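Local coordinates for putative secreted protein (Streptomyces coelicolor A3, PDB 2QF9) that is of unknown function but is probably secreted and forms a ferritin-like bundle of long helices that assembles as a pair of subunits, at residues S17-Q22 / P93-D98; E25-V30 / Q118-H123; R41-I46 / V114-L119. All blocks are in the same frame, centred on the assembly; numbering follows the deposited sequence. Where two conformers were deposited one is given.

Contact 1 of 3, residues S17-Q22 / P93-D98; sequences SVHHQQ and PGMATD
The amide of Q22 reads the backbone of A96 at both ends. Its OE1 accepts a hydrogen bond from A96 N at 2.8 Å, and its NE2 donates to A96 O at 2.9 Å, with that acceptor lying close to the amide plane. With one polar atom of the amide given to the carbonyl of A96 and the other to its N-H, the group can neither rotate nor flip without losing both. One turn back on the same helix, H19 adds a third bond: NE2 donates to P93 O at 2.8 Å, slightly out of the ring plane and almost in line with the carbonyl, though the N-H is bent (147°).

Between these polar ends sits M95, a selenomethionine whose chain folds back on itself. Its SE reaches H19 CD2 at 3.6 Å, approaching the ring obliquely, while its CE lies 3.6 Å from Q22 CD. The Q22 side chain reaches the loop because CG stands opposite the backbone N (chi1 -165°) and the rest of the chain is extended.

Further out, H123 of helix 109-137 meets the H19 ring and also touches Q22 and M95, and M101 of helix 98-106 lies against Q22 and A96. T97 is the N-cap of that short helix, and the side chain of E100 bonds back to T97 N. Three hydrogen bonds to main-chain atoms, two of them to the same residue, thus fasten an irregular loop onto helix 8-31 through its backbone, with the selenomethionine between the polar anchors.

Contact 2 of 3, residues E25-V30 / Q118-H123; sequences EMSYIV and QLMTEH. With EDO (1,2-ethanediol), chain C.
The H123 ring is covered on both faces. In one of the two conformers of M26, its CE lies over one face, 3.9 Å above the plane and displaced toward the rim, a CH-pi contact from the neighbouring antiparallel helix; the H19 ring lies on the opposite face, its plane turned by about 30°. The other flat group, Y28, is turned to the far side of helix 25-30: EDO O1 lies in the ring plane at its edge, hydrogen-bonded to Y28 OH at 2.6 Å, and Y44 of the second subunit meets Y28 edge-to-face. The ethanediol, probably from the crystallisation liquor, is also bonded to Q48 of both subunits and to Y28 of the second.

In the same conformer M26 SE rests 3.5 Å from L119 CB, and a bend at the last torsion (chi3 -61°) turns CE toward M120 and H123. M120 passes S27 OG, whose polar partners include A23 O. M120 too has a second conformer, so these details hold for one copy only, and the very short approach of the two methyls is doubtful.

Were Y28 replaced by an alanine, the diol would probably lose a hydroxyl partner and Y44 of the second subunit its aromatic mate, leaving a gap at the interface.

No hydrogen bond crosses between the two helices. Apolar and polarisable groups hold them together, their segment axes approaching to 11.4 Å, whereas the ring of Y28 packs at the subunit interface, its hydroxyl meeting a probably adventitious diol.

Contact 3 of 3, residues R41-I46 / V114-L119; sequences RLAYDI and VYYLQL
Y116 and A43 make the tight part of this contact. The phenol spans the space between two helices whose segment axes come within 12.1 Å and run in the same general sense, 36° apart, and sets its OH 3.3 Å from A43 CA and 3.5 Å from A43 CB. Y116 CG lies opposite the backbone N (chi1 171°), which sends the ring outward from helix 109-137 to helix 37-63. I46 CD1 comes from the opposite direction and stops 3.8 Å from the same oxygen. The hydroxyl is buried among these carbons, with S27 of helix 8-31 as its polar partner.

Beside the phenol, contact is sparser. L42 CD2 meets L117 CD2 at 3.8 Å, methyl against methyl, and stands more distantly at the edge of the Y116 ring.

The other side of segment 41-46 is polar and takes no part in this helix pair; R41 is exposed, and D45 and Y44 are partly so. There R41 NE donates to D45 OD2 at 3.1 Å and R41 NH2 forms a salt bridge with D45 OD1 at 2.8 Å. Y44 CD2 lies over the centre of the guanidinium face, and Y44 packs on the second subunit, its OH bonded to E25 there.

One long aromatic side chain thus bridges well-separated backbones, with V30 of helix 8-31 against it and M161 of helix 141-167 against the neighbouring leucines. The parallel sense of the second and third long helices, joined by a long crossover, is consistent with the up-down-down-up four-helix bundle of ferritin-like proteins.

In the fold
The three contacts run along one bundle. Contacts 2 and 3 have centres about 5 Å apart and share Q118 and L119; S27 OG and Y116 OH, 3.0 Å apart and probably hydrogen-bonded, join them. Contact 1 lies about 9 Å from contact 2, centre to centre, and meets it at H123, whose CE1 is 3.0 Å from H19 O. Contacts 1 and 3 are about 14 Å apart between centres and do not touch. The ethanediol lies on the Y28 side of contact 2, at the subunit interface. Helix 109-137 thus faces helix 8-31 in contact 2 and helix 37-63 in contact 3, while contact 1 lays the crossover loop alongside.

Contact 1 of 3, residues S17-Q22 / P93-D98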
loop_
_atom_site.group_PDB
_atom_site.type_symbol
_atom_site.label_atom_id
_atom_site.label_comp_id
_atom_site.label_asym_id
_atom_site.label_seq_id
_atom_site.Cartn_x
_atom_site.Cartn_y
_atom_site.Cartn_z
ATOM N N SER A 17 -0.130 -10.393 6.800
ATOM C CA SER A 17 -0.325 -8.933 6.801
ATOM C C SER A 17 0.741 -8.201 7.642
ATOM O O SER A 17 1.298 -7.176 7.212
ATOM C CB SER A 17 -1.739 -8.562 7.253
ATOM O OG SER A 17 -2.652 -8.913 6.229
ATOM N N VAL A 18 1.026 -8.735 8.831
ATOM C CA VAL A 18 2.088 -8.179 9.678
ATOM C C VAL A 18 3.462 -8.307 8.986
ATOM O O VAL A 18 4.275 -7.387 9.031
ATOM C CB VAL A 18 2.090 -8.841 11.076
ATOM C CG1 VAL A 18 3.277 -8.351 11.906
ATOM C CG2 VAL A 18 0.776 -8.550 11.817
ATOM N N HIS A 19 3.704 -9.448 8.337
ATOM C CA HIS A 19 4.977 -9.684 7.643
ATOM C C HIS A 19 5.164 -8.656 6.511
ATOM O O HIS A 19 6.219 -7.994 6.403
ATOM C CB HIS A 19 4.975 -11.099 7.084
ATOM C CG HIS A 19 6.342 -11.696 6.887
ATOM N ND1 HIS A 19 6.993 -11.672 5.675
ATOM C CD2 HIS A 19 7.138 -12.404 7.729
ATOM C CE1 HIS A 19 8.139 -12.329 5.779
ATOM N NE2 HIS A 19 8.258 -12.773 7.016
ATOM N N HIS A 20 4.112 -8.498 5.702
ATOM C CA HIS A 20 4.090 -7.535 4.596
ATOM C C HIS A 20 4.344 -6.106 5.102
ATOM O O HIS A 20 5.133 -5.347 4.507
ATOM C CB HIS A 20 2.740 -7.602 3.874
ATOM C CG HIS A 20 2.682 -8.636 2.789
ATOM N ND1 HIS A 20 3.447 -9.791 2.800
ATOM C CD2 HIS A 20 1.944 -8.684 1.656
ATOM C CE1 HIS A 20 3.200 -10.483 1.701
ATOM N NE2 HIS A 20 2.282 -9.843 1.000
ATOM N N GLN A 21 3.680 -5.744 6.197
ATOM C CA GLN A 21 3.856 -4.425 6.800
ATOM C C GLN A 21 5.342 -4.086 7.019
ATOM O O GLN A 21 5.783 -2.959 6.742
ATOM C CB GLN A 21 3.117 -4.362 8.138
ATOM C CG GLN A 21 3.190 -3.008 8.808
ATOM C CD GLN A 21 2.373 -2.975 10.087
ATOM O OE1 GLN A 21 2.654 -3.708 11.048
ATOM N NE2 GLN A 21 1.346 -2.118 10.107
ATOM N N GLN A 22 6.101 -5.052 7.537
ATOM C CA GLN A 22 7.522 -4.799 7.759
ATOM C C GLN A 22 8.311 -4.620 6.451
ATOM O O GLN A 22 9.218 -3.779 6.389
ATOM C CB GLN A 22 8.142 -5.880 8.633
ATOM C CG GLN A 22 9.511 -5.418 9.165
ATOM C CD GLN A 22 10.265 -6.494 9.894
ATOM O OE1 GLN A 22 10.586 -7.544 9.333
ATOM N NE2 GLN A 22 10.562 -6.232 11.162
ATOM N N PRO A 93 8.990 -16.394 10.764
ATOM C CA PRO A 93 10.092 -16.664 9.837
ATOM C C PRO A 93 10.487 -15.426 8.989
ATOM O O PRO A 93 9.624 -14.802 8.373
ATOM C CB PRO A 93 9.524 -17.784 8.939
ATOM C CG PRO A 93 8.539 -18.500 9.811
ATOM C CD PRO A 93 7.957 -17.459 10.725
ATOM N N GLY A 94 11.776 -15.082 8.989
ATOM C CA GLY A 94 12.301 -14.009 8.138
ATOM C C GLY A 94 12.068 -12.582 8.608
ATOM O O GLY A 94 12.596 -11.639 7.996
HETATM N N MSE A 95 11.293 -12.412 9.689
HETATM C CA MSE A 95 11.063 -11.072 10.255
HETATM C C MSE A 95 12.376 -10.455 10.714
HETATM O O MSE A 95 13.212 -11.132 11.336
HETATM C CB MSE A 95 10.098 -11.086 11.452
HETATM C CG MSE A 95 8.674 -11.379 11.119
HETATM SE SE MSE A 95 7.896 -9.875 10.160
HETATM C CE MSE A 95 7.741 -8.517 11.489
ATOM N N ALA A 96 12.571 -9.182 10.397
ATOM C CA ALA A 96 13.753 -8.451 10.888
ATOM C C ALA A 96 13.555 -8.042 12.348
ATOM O O ALA A 96 12.440 -7.761 12.789
ATOM C CB ALA A 96 14.045 -7.213 10.007
ATOM N N THR A 97 14.642 -8.036 13.115
ATOM C CA THR A 97 14.544 -7.574 14.504
ATOM C C THR A 97 14.489 -6.038 14.559
ATOM O O THR A 97 14.893 -5.339 13.614
ATOM C CB THR A 97 15.768 -8.023 15.312
ATOM O OG1 THR A 97 16.912 -7.272 14.862
ATOM C CG2 THR A 97 15.990 -9.524 15.134
ATOM N N ASP A 98 14.015 -5.509 15.690
ATOM C CA ASP A 98 14.030 -4.066 15.897
ATOM C C ASP A 98 15.421 -3.480 15.696
ATOM O O ASP A 98 15.556 -2.392 15.133
ATOM C CB ASP A 98 13.501 -3.714 17.292
ATOM C CG ASP A 98 12.010 -4.002 17.443
ATOM O OD1 ASP A 98 11.276 -3.964 16.429
ATOM O OD2 ASP A 98 11.580 -4.289 18.576
#

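Contact 2 of 3, residues E25-V30 / Q118-H123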
loop_
_atom_site.group_PDB
_atom_site.type_symbol
_atom_site.label_atom_id
_atom_site.label_comp_id
_atom_site.label_asym_id
_atom_site.label_seq_id
_atom_site.Cartn_x
_atom_site.Cartn_y
_atom_site.Cartn_z
ATOM N N GLU A 25 7.733 -1.103 5.311
ATOM C CA GLU A 25 8.532 -0.208 6.156
ATOM C C GLU A 25 10.019 -0.233 5.757
ATOM O O GLU A 25 10.647 0.827 5.619
ATOM C CB GLU A 25 8.339 -0.573 7.640
ATOM C CG GLU A 25 9.221 0.189 8.624
ATOM C CD GLU A 25 8.945 1.705 8.697
ATOM O OE1 GLU A 25 8.088 2.226 7.941
ATOM O OE2 GLU A 25 9.615 2.374 9.525
HETATM N N MSE A 26 10.583 -1.432 5.580
HETATM C CA MSE A 26 11.962 -1.543 5.115
HETATM C C MSE A 26 12.194 -0.801 3.801
HETATM O O MSE A 26 13.231 -0.160 3.610
HETATM C CB MSE A 26 12.338 -2.999 4.923
HETATM C CG MSE A 26 12.987 -3.601 6.107
HETATM SE SE MSE A 26 14.012 -5.099 5.442
HETATM C CE MSE A 26 12.568 -6.151 4.703
ATOM N N SER A 27 11.227 -0.898 2.891
ATOM C CA SER A 27 11.281 -0.224 1.587
ATOM C C SER A 27 11.265 1.297 1.699
ATOM O O SER A 27 12.039 1.981 1.009
ATOM C CB SER A 27 10.167 -0.751 0.664
ATOM O OG SER A 27 10.380 -2.156 0.463
ATOM N N TYR A 28 10.416 1.826 2.587
ATOM C CA TYR A 28 10.413 3.257 2.873
ATOM C C TYR A 28 11.765 3.714 3.419
ATOM O O TYR A 28 12.268 4.762 3.023
ATOM C CB TYR A 28 9.307 3.628 3.874
ATOM C CG TYR A 28 8.029 3.993 3.163
ATOM C CD1 TYR A 28 7.023 3.034 2.941
ATOM C CD2 TYR A 28 7.850 5.284 2.645
ATOM C CE1 TYR A 28 5.845 3.377 2.253
ATOM C CE2 TYR A 28 6.653 5.635 1.951
ATOM C CZ TYR A 28 5.683 4.673 1.751
ATOM O OH TYR A 28 4.525 5.005 1.077
ATOM N N ILE A 29 12.346 2.917 4.314
ATOM C CA ILE A 29 13.607 3.288 4.949
ATOM C C ILE A 29 14.750 3.321 3.923
ATOM O O ILE A 29 15.463 4.337 3.811
ATOM C CB ILE A 29 13.965 2.356 6.148
ATOM C CG1 ILE A 29 12.926 2.487 7.284
ATOM C CG2 ILE A 29 15.363 2.699 6.679
ATOM C CD1 ILE A 29 13.040 1.342 8.307
ATOM N N VAL A 30 14.908 2.239 3.158
ATOM C CA VAL A 30 16.022 2.186 2.203
ATOM C C VAL A 30 15.935 3.305 1.147
ATOM O O VAL A 30 16.952 3.841 0.731
ATOM C CB VAL A 30 16.216 0.792 1.554
ATOM C CG1 VAL A 30 15.216 0.544 0.431
ATOM C CG2 VAL A 30 17.671 0.656 1.027
ATOM N N GLN A 118 20.117 -7.822 2.044
ATOM C CA GLN A 118 20.329 -8.968 2.943
ATOM C C GLN A 118 19.096 -9.225 3.811
ATOM O O GLN A 118 18.623 -10.371 3.906
ATOM C CB GLN A 118 21.547 -8.718 3.813
ATOM C CG GLN A 118 22.857 -8.843 3.027
ATOM C CD GLN A 118 24.055 -8.335 3.824
ATOM O OE1 GLN A 118 23.914 -7.510 4.716
ATOM N NE2 GLN A 118 25.245 -8.829 3.487
ATOM N N LEU A 119 18.577 -8.158 4.424
ATOM C CA LEU A 119 17.362 -8.279 5.236
ATOM C C LEU A 119 16.168 -8.764 4.416
ATOM O O LEU A 119 15.407 -9.622 4.864
ATOM C CB LEU A 119 16.998 -6.962 5.897
ATOM C CG LEU A 119 17.906 -6.426 7.004
ATOM C CD1 LEU A 119 17.416 -5.047 7.450
ATOM C CD2 LEU A 119 18.005 -7.399 8.212
HETATM N N MSE A 120 16.005 -8.235 3.208
HETATM C CA MSE A 120 14.840 -8.583 2.404
HETATM C C MSE A 120 14.969 -10.021 1.865
HETATM O O MSE A 120 13.971 -10.724 1.709
HETATM C CB MSE A 120 14.637 -7.565 1.279
HETATM C CG MSE A 120 13.327 -7.731 0.533
HETATM SE SE MSE A 120 11.722 -7.451 1.643
HETATM C CE MSE A 120 11.680 -5.500 1.582
ATOM N N THR A 121 16.197 -10.459 1.592
ATOM C CA THR A 121 16.403 -11.842 1.173
ATOM C C THR A 121 15.890 -12.801 2.270
ATOM O O THR A 121 15.092 -13.731 2.006
ATOM C CB THR A 121 17.889 -12.118 0.777
ATOM O OG1 THR A 121 18.186 -11.411 -0.433
ATOM C CG2 THR A 121 18.139 -13.612 0.558
ATOM N N GLU A 122 16.300 -12.535 3.506
ATOM C CA GLU A 122 15.848 -13.337 4.635
ATOM C C GLU A 122 14.328 -13.227 4.824
ATOM O O GLU A 122 13.642 -14.222 5.099
ATOM C CB GLU A 122 16.596 -12.913 5.891
ATOM C CG GLU A 122 16.230 -13.684 7.143
ATOM C CD GLU A 122 16.500 -15.183 7.065
ATOM O OE1 GLU A 122 17.099 -15.687 6.077
ATOM O OE2 GLU A 122 16.094 -15.865 8.021
ATOM N N HIS A 123 13.826 -12.011 4.667
ATOM C CA HIS A 123 12.405 -11.721 4.805
ATOM C C HIS A 123 11.591 -12.527 3.781
ATOM O O HIS A 123 10.609 -13.172 4.144
ATOM C CB HIS A 123 12.176 -10.228 4.632
ATOM C CG HIS A 123 10.943 -9.723 5.306
ATOM N ND1 HIS A 123 9.743 -9.560 4.650
ATOM C CD2 HIS A 123 10.729 -9.329 6.580
ATOM C CE1 HIS A 123 8.844 -9.080 5.491
ATOM N NE2 HIS A 123 9.416 -8.939 6.670
HETATM C C1 EDO C . 2.056 2.707 -0.191
HETATM O O1 EDO C . 2.854 3.045 0.933
HETATM C C2 EDO C . 2.577 1.393 -0.758
HETATM O O2 EDO C . 3.572 1.672 -1.728
#

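Contact 3 of 3, residues R41-I46 / V114-L119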
loop_
_atom_site.group_PDB
_atom_site.type_symbol
_atom_site.label_atom_id
_atom_site.label_comp_id
_atom_site.label_asym_id
_atom_site.label_seq_id
_atom_site.Cartn_x
_atom_site.Cartn_y
_atom_site.Cartn_z
ATOM N N ARG A 41 14.072 1.301 -7.088
ATOM C CA ARG A 41 12.974 0.763 -7.915
ATOM C C ARG A 41 12.467 -0.546 -7.318
ATOM O O ARG A 41 11.256 -0.762 -7.234
ATOM C CB ARG A 41 13.371 0.564 -9.385
ATOM C CG ARG A 41 12.273 -0.080 -10.225
ATOM C CD ARG A 41 11.056 0.828 -10.368
ATOM N NE ARG A 41 9.828 0.091 -10.695
ATOM C CZ ARG A 41 8.701 0.635 -11.165
ATOM N NH1 ARG A 41 8.612 1.945 -11.409
ATOM N NH2 ARG A 41 7.649 -0.142 -11.401
ATOM N N LEU A 42 13.394 -1.421 -6.912
ATOM C CA LEU A 42 13.000 -2.680 -6.297
ATOM C C LEU A 42 12.170 -2.409 -5.040
ATOM O O LEU A 42 11.088 -3.014 -4.851
ATOM C CB LEU A 42 14.236 -3.515 -5.950
ATOM C CG LEU A 42 13.990 -4.784 -5.119
ATOM C CD1 LEU A 42 13.038 -5.786 -5.840
ATOM C CD2 LEU A 42 15.332 -5.409 -4.711
ATOM N N ALA A 43 12.671 -1.499 -4.193
ATOM C CA ALA A 43 11.986 -1.155 -2.937
ATOM C C ALA A 43 10.582 -0.610 -3.220
ATOM O O ALA A 43 9.627 -0.965 -2.549
ATOM C CB ALA A 43 12.818 -0.156 -2.127
ATOM N N TYR A 44 10.454 0.203 -4.260
ATOM C CA TYR A 44 9.143 0.740 -4.648
ATOM C C TYR A 44 8.204 -0.401 -5.074
ATOM O O TYR A 44 7.051 -0.455 -4.641
ATOM C CB TYR A 44 9.322 1.764 -5.777
ATOM C CG TYR A 44 8.051 2.227 -6.434
ATOM C CD1 TYR A 44 7.313 3.289 -5.904
ATOM C CD2 TYR A 44 7.593 1.620 -7.606
ATOM C CE1 TYR A 44 6.141 3.726 -6.522
ATOM C CE2 TYR A 44 6.420 2.048 -8.230
ATOM C CZ TYR A 44 5.711 3.104 -7.677
ATOM O OH TYR A 44 4.552 3.540 -8.295
ATOM N N ASP A 45 8.701 -1.300 -5.925
ATOM C CA ASP A 45 7.907 -2.455 -6.375
ATOM C C ASP A 45 7.461 -3.381 -5.234
ATOM O O ASP A 45 6.300 -3.786 -5.163
ATOM C CB ASP A 45 8.643 -3.240 -7.458
ATOM C CG ASP A 45 8.743 -2.456 -8.786
ATOM O OD1 ASP A 45 7.938 -1.540 -9.019
ATOM O OD2 ASP A 45 9.618 -2.777 -9.602
ATOM N N ILE A 46 8.379 -3.684 -4.330
ATOM C CA ILE A 46 8.026 -4.480 -3.161
ATOM C C ILE A 46 7.000 -3.755 -2.283
ATOM O O ILE A 46 6.035 -4.375 -1.824
ATOM C CB ILE A 46 9.285 -4.864 -2.348
ATOM C CG1 ILE A 46 10.115 -5.857 -3.167
ATOM C CG2 ILE A 46 8.897 -5.454 -0.956
ATOM C CD1 ILE A 46 11.478 -6.196 -2.544
ATOM N N VAL A 114 23.103 -2.814 0.444
ATOM C CA VAL A 114 23.499 -4.189 0.768
ATOM C C VAL A 114 22.693 -4.706 1.955
ATOM O O VAL A 114 22.165 -5.825 1.931
ATOM C CB VAL A 114 25.022 -4.241 1.044
ATOM C CG1 VAL A 114 25.430 -5.548 1.743
ATOM C CG2 VAL A 114 25.783 -4.061 -0.297
ATOM N N TYR A 115 22.593 -3.890 2.986
ATOM C CA TYR A 115 21.927 -4.329 4.222
ATOM C C TYR A 115 20.443 -4.590 3.969
ATOM O O TYR A 115 19.904 -5.585 4.438
ATOM C CB TYR A 115 22.125 -3.316 5.342
ATOM C CG TYR A 115 21.868 -3.927 6.711
ATOM C CD1 TYR A 115 22.700 -4.945 7.196
ATOM C CD2 TYR A 115 20.820 -3.495 7.511
ATOM C CE1 TYR A 115 22.477 -5.517 8.449
ATOM C CE2 TYR A 115 20.585 -4.060 8.755
ATOM C CZ TYR A 115 21.418 -5.069 9.224
ATOM O OH TYR A 115 21.207 -5.655 10.459
ATOM N N TYR A 116 19.815 -3.721 3.177
ATOM C CA TYR A 116 18.420 -3.892 2.750
ATOM C C TYR A 116 18.245 -5.196 1.968
ATOM O O TYR A 116 17.327 -5.977 2.232
ATOM C CB TYR A 116 18.013 -2.699 1.878
ATOM C CG TYR A 116 16.675 -2.856 1.214
ATOM C CD1 TYR A 116 15.480 -2.683 1.940
ATOM C CD2 TYR A 116 16.588 -3.209 -0.150
ATOM C CE1 TYR A 116 14.240 -2.828 1.324
ATOM C CE2 TYR A 116 15.356 -3.364 -0.773
ATOM C CZ TYR A 116 14.181 -3.181 -0.038
ATOM O OH TYR A 116 12.968 -3.313 -0.648
ATOM N N LEU A 117 19.118 -5.415 0.990
ATOM C CA LEU A 117 19.072 -6.631 0.192
ATOM C C LEU A 117 19.252 -7.893 1.039
ATOM O O LEU A 117 18.609 -8.899 0.791
ATOM C CB LEU A 117 20.089 -6.571 -0.946
ATOM C CG LEU A 117 19.772 -5.516 -2.018
ATOM C CD1 LEU A 117 21.030 -5.256 -2.828
ATOM C CD2 LEU A 117 18.589 -5.932 -2.916
ATOM N N GLN A 118 20.117 -7.822 2.044
ATOM C CA GLN A 118 20.329 -8.968 2.943
ATOM C C GLN A 118 19.096 -9.225 3.811
ATOM O O GLN A 118 18.623 -10.371 3.906
ATOM C CB GLN A 118 21.547 -8.718 3.813
ATOM C CG GLN A 118 22.857 -8.843 3.027
ATOM C CD GLN A 118 24.055 -8.335 3.824
ATOM O OE1 GLN A 118 23.914 -7.510 4.716
ATOM N NE2 GLN A 118 25.245 -8.829 3.487
ATOM N N LEU A 119 18.577 -8.158 4.424
ATOM C CA LEU A 119 17.362 -8.279 5.236
ATOM C C LEU A 119 16.168 -8.764 4.416
ATOM O O LEU A 119 15.407 -9.622 4.864
ATOM C CB LEU A 119 16.998 -6.962 5.897
ATOM C CG LEU A 119 17.906 -6.426 7.004
ATOM C CD1 LEU A 119 17.416 -5.047 7.450
ATOM C CD2 LEU A 119 18.005 -7.399 8.212
#